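Local coordinates for flavoprotein (Thermotoga maritima, PDB 5V8S) that carries a di-iron site in a metallo-beta-lactamase-like domain joined to a flavodoxin-like domain, and probably transfers electrons through bound FMN as an oxidoreductase, at residues L30-D35 against D67-N72; V43-E48 against P308-I313; I287-E292 against K397-I402. The protein carries 1 engineered substitution. One frame throughout, in Å; residues are numbered along the deposited sequence. Where two conformers were deposited one is given.

Contact 1. Residues L30-D35 against D67-N72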
loop_
_atom_site.group_PDB
_atom_site.type_symbol
_atom_site.label_atom_id
_atom_site.label_comp_id
_atom_site.label_asym_id
_atom_site.label_seq_id
_atom_site.Cartn_x
_atom_site.Cartn_y
_atom_site.Cartn_z
ATOM N N LEU A 30 -27.176 -14.713 -16.468
ATOM C CA LEU A 30 -27.607 -13.910 -15.327
ATOM C C LEU A 30 -26.368 -13.154 -14.871
ATOM O O LEU A 30 -25.444 -13.757 -14.313
ATOM C CB LEU A 30 -28.116 -14.801 -14.197
ATOM C CG LEU A 30 -29.357 -15.617 -14.549
ATOM C CD1 LEU A 30 -29.410 -16.854 -13.715
ATOM C CD2 LEU A 30 -30.603 -14.793 -14.331
ATOM N N ARG A 31 -26.342 -11.845 -15.115
ATOM C CA ARG A 31 -25.169 -11.017 -14.854
ATOM C C ARG A 31 -25.553 -9.913 -13.880
ATOM O O ARG A 31 -26.554 -9.217 -14.090
ATOM C CB ARG A 31 -24.630 -10.398 -16.163
ATOM C CG ARG A 31 -23.615 -9.269 -15.968
ATOM C CD ARG A 31 -23.019 -8.749 -17.273
ATOM N NE ARG A 31 -22.655 -7.338 -17.125
ATOM C CZ ARG A 31 -22.254 -6.555 -18.120
ATOM N NH1 ARG A 31 -22.111 -7.048 -19.344
ATOM N NH2 ARG A 31 -22.001 -5.270 -17.894
ATOM N N ILE A 32 -24.767 -9.757 -12.819
ATOM C CA ILE A 32 -24.927 -8.629 -11.904
ATOM C C ILE A 32 -23.677 -7.757 -11.979
ATOM O O ILE A 32 -22.552 -8.267 -12.047
ATOM C CB ILE A 32 -25.266 -9.072 -10.467
ATOM C CG1 ILE A 32 -25.656 -7.849 -9.637
ATOM C CG2 ILE A 32 -24.116 -9.845 -9.823
ATOM C CD1 ILE A 32 -26.265 -8.177 -8.298
ATOM N N ASP A 33 -23.883 -6.452 -12.042
ATOM C CA ASP A 33 -22.797 -5.479 -12.168
ATOM C C ASP A 33 -22.466 -4.936 -10.776
ATOM O O ASP A 33 -23.226 -4.136 -10.221
ATOM C CB ASP A 33 -23.213 -4.374 -13.139
ATOM C CG ASP A 33 -23.245 -4.851 -14.575
ATOM O OD1 ASP A 33 -22.906 -6.026 -14.797
ATOM O OD2 ASP A 33 -23.590 -4.057 -15.469
ATOM N N ASP A 34 -21.326 -5.360 -10.223
ATOM C CA ASP A 34 -20.942 -4.981 -8.857
ATOM C C ASP A 34 -20.276 -3.612 -8.915
ATOM O O ASP A 34 -19.083 -3.492 -9.204
ATOM C CB ASP A 34 -20.016 -6.027 -8.243
ATOM C CG ASP A 34 -19.794 -5.809 -6.763
ATOM O OD1 ASP A 34 -20.229 -4.757 -6.265
ATOM O OD2 ASP A 34 -19.187 -6.679 -6.117
ATOM N N ASP A 35 -21.055 -2.578 -8.627
ATOM C CA ASP A 35 -20.528 -1.225 -8.505
ATOM C C ASP A 35 -20.301 -0.817 -7.053
ATOM O O ASP A 35 -20.049 0.363 -6.785
ATOM C CB ASP A 35 -21.419 -0.209 -9.226
ATOM C CG ASP A 35 -22.824 -0.157 -8.677
ATOM O OD1 ASP A 35 -23.179 -0.985 -7.823
ATOM O OD2 ASP A 35 -23.587 0.730 -9.114
ATOM N N ASP A 67 -22.252 -21.902 -12.360
ATOM C CA ASP A 67 -21.673 -20.868 -11.506
ATOM C C ASP A 67 -22.760 -20.023 -10.831
ATOM O O ASP A 67 -23.926 -20.432 -10.797
ATOM C CB ASP A 67 -20.617 -20.084 -12.297
ATOM C CG ASP A 67 -19.441 -20.992 -12.755
ATOM O OD1 ASP A 67 -19.064 -21.943 -12.009
ATOM O OD2 ASP A 67 -18.912 -20.790 -13.868
ATOM N N GLY A 68 -22.401 -18.891 -10.241
ATOM C CA GLY A 68 -23.326 -18.125 -9.434
ATOM C C GLY A 68 -22.808 -16.706 -9.230
ATOM O O GLY A 68 -21.997 -16.203 -10.009
ATOM N N TRP A 69 -23.273 -16.071 -8.156
ATOM C CA TRP A 69 -22.910 -14.696 -7.827
ATOM C C TRP A 69 -22.314 -14.622 -6.423
ATOM O O TRP A 69 -22.468 -15.529 -5.606
ATOM C CB TRP A 69 -24.125 -13.756 -7.842
ATOM C CG TRP A 69 -24.753 -13.491 -9.191
ATOM C CD1 TRP A 69 -24.313 -13.903 -10.406
ATOM C CD2 TRP A 69 -25.947 -12.740 -9.427
ATOM N NE1 TRP A 69 -25.172 -13.473 -11.388
ATOM C CE2 TRP A 69 -26.187 -12.761 -10.810
ATOM C CE3 TRP A 69 -26.846 -12.061 -8.596
ATOM C CZ2 TRP A 69 -27.278 -12.129 -11.386
ATOM C CZ3 TRP A 69 -27.934 -11.445 -9.164
ATOM C CH2 TRP A 69 -28.133 -11.470 -10.551
ATOM N N LYS A 70 -21.636 -13.512 -6.146
ATOM C CA LYS A 70 -21.049 -13.294 -4.830
ATOM C C LYS A 70 -22.146 -13.293 -3.768
ATOM O O LYS A 70 -23.286 -12.902 -4.025
ATOM C CB LYS A 70 -20.311 -11.959 -4.845
ATOM C CG LYS A 70 -19.414 -11.713 -3.651
ATOM C CD LYS A 70 -18.503 -10.495 -3.962
ATOM C CE LYS A 70 -17.720 -9.980 -2.783
ATOM N NZ LYS A 70 -18.520 -8.979 -2.090
ATOM N N GLY A 71 -21.771 -13.690 -2.546
ATOM C CA GLY A 71 -22.754 -13.987 -1.514
ATOM C C GLY A 71 -23.599 -12.809 -1.076
ATOM O O GLY A 71 -24.749 -12.992 -0.670
ATOM N N ASN A 72 -23.041 -11.588 -1.100
ATOM C CA ASN A 72 -23.840 -10.427 -0.723
ATOM C C ASN A 72 -24.974 -10.144 -1.701
ATOM O O ASN A 72 -25.844 -9.324 -1.393
ATOM C CB ASN A 72 -22.962 -9.177 -0.498
ATOM C CG ASN A 72 -22.084 -8.836 -1.692
ATOM O OD1 ASN A 72 -21.524 -9.706 -2.339
ATOM N ND2 ASN A 72 -21.945 -7.546 -1.972
HETATM O O HOH W 1 -19.509 -6.695 -3.458
#
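I32 lies over one face of the W69 indole: its CB stands 3.5 Å from the centroid of the six-membered ring, 3° off the ring normal, a CH-pi contact, and its CG2 comes to 3.4 Å from W69 CD2, above the fused bond. With CG1 anti to the backbone N (chi1 -170°), I32 CD1 reaches just past the CZ3-CE3 side of the same face. W69 NE1 donates to L30 O at 3.0 Å, nearly straight and with the oxygen in the ring plane, although the N-H meets that carbonyl from above its plane. Face and edge together fix the rotation of the indole, and L30 CB rests against CZ2. A water molecule joins the segments: it donates to D34 OD2 at 2.7 Å and accepts from K70 NZ and N72 ND2. D34 OD2 is also hydrogen-bonded to Y52 OH, and K70 forms a salt bridge with D304 of the second subunit. The contact is buried in the metallo-beta-lactamase-like domain, where the loop leading from strand 62-66 to helix 74-82 packs on strand 26-34; I16 of strand 16-22 also touches I32 and W69, while F77 and L81 of helix 74-82 cover L30.

Contact 2. Residues V43-E48 against P308-I313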
loop_
_atom_site.group_PDB
_atom_site.type_symbol
_atom_site.label_atom_id
_atom_site.label_comp_id
_atom_site.label_asym_id
_atom_site.label_seq_id
_atom_site.Cartn_x
_atom_site.Cartn_y
_atom_site.Cartn_z
ATOM N N VAL A 43 -7.680 -6.150 -2.348
ATOM C CA VAL A 43 -6.420 -5.471 -2.641
ATOM C C VAL A 43 -6.382 -4.672 -3.945
ATOM O O VAL A 43 -5.789 -3.588 -3.964
ATOM C CB VAL A 43 -5.205 -6.411 -2.503
ATOM C CG1 VAL A 43 -5.382 -7.627 -3.288
ATOM C CG2 VAL A 43 -3.887 -5.712 -2.902
ATOM N N TRP A 44 -6.970 -5.175 -5.035
ATOM C CA TRP A 44 -6.766 -4.567 -6.354
ATOM C C TRP A 44 -7.796 -3.471 -6.605
ATOM O O TRP A 44 -8.998 -3.722 -6.637
ATOM C CB TRP A 44 -6.789 -5.614 -7.467
ATOM C CG TRP A 44 -5.937 -6.777 -7.152
ATOM C CD1 TRP A 44 -6.359 -8.064 -7.006
ATOM C CD2 TRP A 44 -4.525 -6.791 -6.922
ATOM N NE1 TRP A 44 -5.302 -8.872 -6.678
ATOM C CE2 TRP A 44 -4.165 -8.115 -6.612
ATOM C CE3 TRP A 44 -3.534 -5.804 -6.911
ATOM C CZ2 TRP A 44 -2.852 -8.485 -6.300
ATOM C CZ3 TRP A 44 -2.217 -6.174 -6.604
ATOM C CH2 TRP A 44 -1.898 -7.507 -6.300
ATOM N N GLU A 45 -7.315 -2.249 -6.779
ATOM C CA GLU A 45 -8.188 -1.098 -6.998
ATOM C C GLU A 45 -8.942 -1.229 -8.319
ATOM O O GLU A 45 -8.331 -1.224 -9.392
ATOM C CB GLU A 45 -7.329 0.158 -7.030
ATOM C CG GLU A 45 -6.421 0.345 -5.810
ATOM C CD GLU A 45 -4.975 -0.215 -5.978
ATOM O OE1 GLU A 45 -4.754 -1.204 -6.731
ATOM O OE2 GLU A 45 -4.060 0.344 -5.331
ATOM N N ILE A 46 -10.270 -1.314 -8.238
ATOM C CA ILE A 46 -11.124 -1.445 -9.424
ATOM C C ILE A 46 -12.276 -0.448 -9.352
ATOM O O ILE A 46 -13.435 -0.837 -9.178
ATOM C CB ILE A 46 -11.618 -2.898 -9.637
ATOM C CG1 ILE A 46 -12.296 -3.483 -8.383
ATOM C CG2 ILE A 46 -10.462 -3.768 -10.058
ATOM C CD1 ILE A 46 -13.163 -4.746 -8.730
ATOM N N PRO A 47 -12.010 0.847 -9.509
ATOM C CA PRO A 47 -13.117 1.811 -9.604
ATOM C C PRO A 47 -14.093 1.503 -10.732
ATOM O O PRO A 47 -15.246 1.963 -10.680
ATOM C CB PRO A 47 -12.406 3.156 -9.830
ATOM C CG PRO A 47 -11.051 2.790 -10.319
ATOM C CD PRO A 47 -10.696 1.480 -9.690
ATOM N N GLU A 48 -13.668 0.747 -11.749
ATOM C CA GLU A 48 -14.540 0.410 -12.864
ATOM C C GLU A 48 -15.491 -0.738 -12.555
ATOM O O GLU A 48 -16.376 -1.020 -13.379
ATOM C CB GLU A 48 -13.705 0.019 -14.077
ATOM C CG GLU A 48 -12.896 -1.262 -13.926
ATOM C CD GLU A 48 -11.468 -1.054 -13.419
ATOM O OE1 GLU A 48 -11.259 -0.308 -12.426
ATOM O OE2 GLU A 48 -10.546 -1.638 -14.042
ATOM N N PRO A 308 -0.235 6.257 -7.031
ATOM C CA PRO A 308 -0.908 5.422 -8.033
ATOM C C PRO A 308 -1.522 4.181 -7.423
ATOM O O PRO A 308 -1.126 3.705 -6.363
ATOM C CB PRO A 308 0.218 5.023 -8.989
ATOM C CG PRO A 308 1.452 5.238 -8.243
ATOM C CD PRO A 308 1.206 6.340 -7.290
ATOM N N ALA A 309 -2.482 3.642 -8.150
ATOM C CA ALA A 309 -3.047 2.340 -7.833
ATOM C C ALA A 309 -2.108 1.239 -8.301
ATOM O O ALA A 309 -1.681 1.226 -9.452
ATOM C CB ALA A 309 -4.400 2.175 -8.522
ATOM N N ILE A 310 -1.838 0.283 -7.421
ATOM C CA ILE A 310 -0.918 -0.787 -7.778
ATOM C C ILE A 310 -1.501 -1.653 -8.899
ATOM O O ILE A 310 -0.753 -2.195 -9.724
ATOM C CB ILE A 310 -0.542 -1.597 -6.522
ATOM C CG1 ILE A 310 -0.227 -0.655 -5.344
ATOM C CG2 ILE A 310 0.641 -2.520 -6.817
ATOM C CD1 ILE A 310 0.908 0.345 -5.556
ATOM N N SER A 311 -2.834 -1.771 -8.978
ATOM C CA SER A 311 -3.459 -2.527 -10.064
ATOM C C SER A 311 -3.209 -1.888 -11.422
ATOM O O SER A 311 -3.137 -2.595 -12.431
ATOM C CB SER A 311 -4.957 -2.654 -9.798
ATOM O OG SER A 311 -5.595 -1.388 -9.839
ATOM N N GLU A 312 -3.092 -0.561 -11.473
ATOM C CA GLU A 312 -2.823 0.120 -12.734
ATOM C C GLU A 312 -1.364 -0.028 -13.149
ATOM O O GLU A 312 -1.070 -0.198 -14.336
ATOM C CB GLU A 312 -3.190 1.590 -12.603
ATOM C CG GLU A 312 -4.666 1.845 -12.469
ATOM C CD GLU A 312 -5.421 1.518 -13.751
ATOM O OE1 GLU A 312 -4.941 1.913 -14.832
ATOM O OE2 GLU A 312 -6.485 0.890 -13.674
ATOM N N ILE A 313 -0.437 0.040 -12.200
ATOM C CA ILE A 313 0.954 -0.274 -12.516
ATOM C C ILE A 313 1.050 -1.661 -13.131
ATOM O O ILE A 313 1.666 -1.857 -14.184
ATOM C CB ILE A 313 1.831 -0.159 -11.258
ATOM C CG1 ILE A 313 1.843 1.286 -10.753
ATOM C CG2 ILE A 313 3.258 -0.622 -11.559
ATOM C CD1 ILE A 313 2.483 1.474 -9.383
#
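The E45 carboxylate spans the first turn of helix 310-316, its OE1 taking the N-H of S311 at 3.0 Å on the syn side, 34° out of the carboxylate plane, and its OE2 taking the N-H of I310 at 3.1 Å from above that plane. A309 CB packs against E45 CD at 3.5 Å. The other flat group, the W44 indole, has V43 CG1 over one face, displaced toward the rim, and its NE1 bonds to E41; W44 CB, not the ring, approaches S311 CB. A bend at chi2 (94°, away from a staggered value) turns the E45 carboxylate so that both oxygens meet the helix start. A309 holds the N-cap position without a polar side chain, so the glutamate supplies acceptors for N-H groups that have no helical partner. Its negative charge would also be expected to suit the helix dipole. V43 and W44 form a classic beta bulge opposite F40. The E45 and S311 bonds join this N-terminal part to the flavodoxin-like domain. S311 OG donates to E45 O at 2.8 Å, in the carbonyl plane and on a lone pair. K208 of helix 196-214 donates to the same oxygen and forms salt bridges with E48 and E312.

Contact 3. Residues I287-E292 against K397-I402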
loop_
_atom_site.group_PDB
_atom_site.type_symbol
_atom_site.label_atom_id
_atom_site.label_comp_id
_atom_site.label_asym_id
_atom_site.label_seq_id
_atom_site.Cartn_x
_atom_site.Cartn_y
_atom_site.Cartn_z
ATOM N N ILE A 287 12.662 10.788 -18.532
ATOM C CA ILE A 287 11.453 10.721 -19.342
ATOM C C ILE A 287 11.596 11.577 -20.595
ATOM O O ILE A 287 11.196 11.165 -21.693
ATOM C CB ILE A 287 10.243 11.132 -18.479
ATOM C CG1 ILE A 287 9.971 10.045 -17.431
ATOM C CG2 ILE A 287 9.022 11.379 -19.345
ATOM C CD1 ILE A 287 9.099 10.490 -16.245
ATOM N N ASP A 288 12.166 12.783 -20.461
ATOM C CA ASP A 288 12.416 13.604 -21.648
ATOM C C ASP A 288 13.352 12.889 -22.613
ATOM O O ASP A 288 13.152 12.938 -23.830
ATOM C CB ASP A 288 13.001 14.963 -21.262
ATOM C CG ASP A 288 11.993 15.858 -20.579
ATOM O OD1 ASP A 288 10.777 15.576 -20.668
ATOM O OD2 ASP A 288 12.423 16.856 -19.959
ATOM N N SER A 289 14.394 12.231 -22.089
ATOM C CA SER A 289 15.327 11.514 -22.949
ATOM C C SER A 289 14.638 10.350 -23.659
ATOM O O SER A 289 14.861 10.119 -24.853
ATOM C CB SER A 289 16.496 11.009 -22.117
ATOM O OG SER A 289 17.458 10.363 -22.918
ATOM N N LEU A 290 13.809 9.592 -22.936
ATOM C CA LEU A 290 13.040 8.524 -23.568
ATOM C C LEU A 290 12.220 9.062 -24.728
ATOM O O LEU A 290 12.189 8.466 -25.810
ATOM C CB LEU A 290 12.109 7.864 -22.553
ATOM C CG LEU A 290 12.757 6.934 -21.546
ATOM C CD1 LEU A 290 11.771 6.703 -20.401
ATOM C CD2 LEU A 290 13.185 5.621 -22.162
ATOM N N LYS A 291 11.513 10.171 -24.509
ATOM C CA LYS A 291 10.700 10.748 -25.574
ATOM C C LYS A 291 11.557 11.188 -26.760
ATOM O O LYS A 291 11.184 10.975 -27.919
ATOM C CB LYS A 291 9.907 11.936 -25.043
ATOM C CG LYS A 291 8.781 11.597 -24.073
ATOM C CD LYS A 291 8.247 12.892 -23.471
ATOM C CE LYS A 291 6.888 12.726 -22.839
ATOM N NZ LYS A 291 6.546 13.927 -22.022
ATOM N N GLU A 292 12.707 11.798 -26.494
ATOM C CA GLU A 292 13.568 12.252 -27.579
ATOM C C GLU A 292 14.055 11.079 -28.413
ATOM O O GLU A 292 14.298 11.227 -29.617
ATOM C CB GLU A 292 14.743 13.033 -26.988
ATOM C CG GLU A 292 15.703 13.605 -28.013
ATOM C CD GLU A 292 16.818 14.412 -27.368
ATOM O OE1 GLU A 292 16.987 14.312 -26.129
ATOM O OE2 GLU A 292 17.514 15.151 -28.097
ATOM N N LYS A 397 25.061 10.983 -17.596
ATOM C CA LYS A 397 24.825 9.625 -17.122
ATOM C C LYS A 397 23.391 9.187 -17.373
ATOM O O LYS A 397 23.142 7.996 -17.573
ATOM C CB LYS A 397 25.120 9.521 -15.625
ATOM C CG LYS A 397 26.602 9.519 -15.285
ATOM C CD LYS A 397 27.184 8.118 -15.397
ATOM C CE LYS A 397 28.668 8.087 -15.045
ATOM N NZ LYS A 397 29.518 8.679 -16.118
ATOM N N ILE A 398 22.440 10.120 -17.329
ATOM C CA ILE A 398 21.057 9.779 -17.641
ATOM C C ILE A 398 20.941 9.406 -19.112
ATOM O O ILE A 398 20.334 8.395 -19.476
ATOM C CB ILE A 398 20.121 10.953 -17.300
ATOM C CG1 ILE A 398 20.294 11.406 -15.835
ATOM C CG2 ILE A 398 18.661 10.551 -17.637
ATOM C CD1 ILE A 398 19.455 12.613 -15.458
ATOM N N GLU A 399 21.511 10.237 -19.978
ATOM C CA GLU A 399 21.474 9.963 -21.409
ATOM C C GLU A 399 22.154 8.640 -21.735
ATOM O O GLU A 399 21.687 7.897 -22.609
ATOM C CB GLU A 399 22.130 11.127 -22.159
ATOM C CG GLU A 399 21.129 12.190 -22.605
ATOM C CD GLU A 399 20.246 11.709 -23.759
ATOM O OE1 GLU A 399 19.048 12.067 -23.802
ATOM O OE2 GLU A 399 20.758 10.971 -24.631
ATOM N N GLU A 400 23.266 8.331 -21.056
ATOM C CA GLU A 400 23.950 7.061 -21.288
ATOM C C GLU A 400 23.034 5.889 -20.978
ATOM O O GLU A 400 23.014 4.894 -21.714
ATOM C CB GLU A 400 25.214 6.951 -20.429
ATOM C CG GLU A 400 26.399 7.718 -20.949
ATOM C CD GLU A 400 27.604 7.646 -20.018
ATOM O OE1 GLU A 400 27.466 7.127 -18.886
ATOM O OE2 GLU A 400 28.683 8.127 -20.432
ATOM N N ALA A 401 22.276 5.982 -19.886
ATOM C CA ALA A 401 21.412 4.873 -19.502
ATOM C C ALA A 401 20.302 4.688 -20.521
ATOM O O ALA A 401 19.999 3.563 -20.919
ATOM C CB ALA A 401 20.819 5.117 -18.117
ATOM N N ILE A 402 19.666 5.782 -20.933
ATOM C CA ILE A 402 18.602 5.670 -21.924
ATOM C C ILE A 402 19.156 5.153 -23.251
ATOM O O ILE A 402 18.514 4.342 -23.931
ATOM C CB ILE A 402 17.850 7.007 -22.079
ATOM C CG1 ILE A 402 17.348 7.528 -20.725
ATOM C CG2 ILE A 402 16.691 6.839 -23.055
ATOM C CD1 ILE A 402 16.580 6.538 -19.896
#
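With OG anti to the backbone N (chi1 -177°), S289 directs its hydroxyl across to helix 395-409, and E399, bent at chi2, curls its carboxylate back to meet it. The two helices belong to a flavodoxin-like fold, a five-stranded parallel sheet of order 2-1-3-4-5 with helices packed on its two faces. Here they lie side by side: the axes of the two segments approach to 9.6 Å and cross at -46°, both running in broadly the same direction. S289 OG donates to E399 OE1 in a hydrogen bond of 2.5 Å, an unusually short separation whose exact length should be taken with caution. The same serine also faces the apolar part of the interface, because I402 CB lies 3.5 Å from S289 OG, and CG1 of that isoleucine packs against S289 CB. CG1 and CG2 of I402 both lie near S289 OG, so the hydroxyl sits between the carboxylate and the isoleucine. L290 carries the apolar contact further inward, its CD2 meeting I402 CG2 at 3.8 Å with the two side chains at about a right angle. Beneath them, P297 and F295 touch L290, and L356 of strand 354-360 touches I402, which ties the helix pair to its sheet. Toward the solvent the chemistry turns acidic. E292 brings a second carboxylate to the edge of the pair; this like-charge approach may be eased by K293, which makes a long, weak ion pair with E399 OE2. The carboxylate planes of E292 and E399 are turned 69° apart, with E292 OE1 3.8 Å from E399 OE1.

Overall arrangement
Contact 1 and contact 3 lie on opposite sides of the chain's centre, about 47 Å apart between centres, each within one domain, whereas contact 2 bridges the metallo-beta-lactamase-like and flavodoxin-like parts. Contact 1 is buried and largely aromatic and apolar, with a water-linked polar margin reaching the second subunit. Contact 2, also mostly buried, relies on a carboxylate and a hydroxyl at a helix start. Contact 3 grades from an apolar inner side to an acidic outer edge, where E292 is exposed and E399 partly so. None of the three shares a helix or strand with another, but strand 296-302 receives side chains from 308-313 and 287-292 alike, linking contacts 2 and 3 through one sheet.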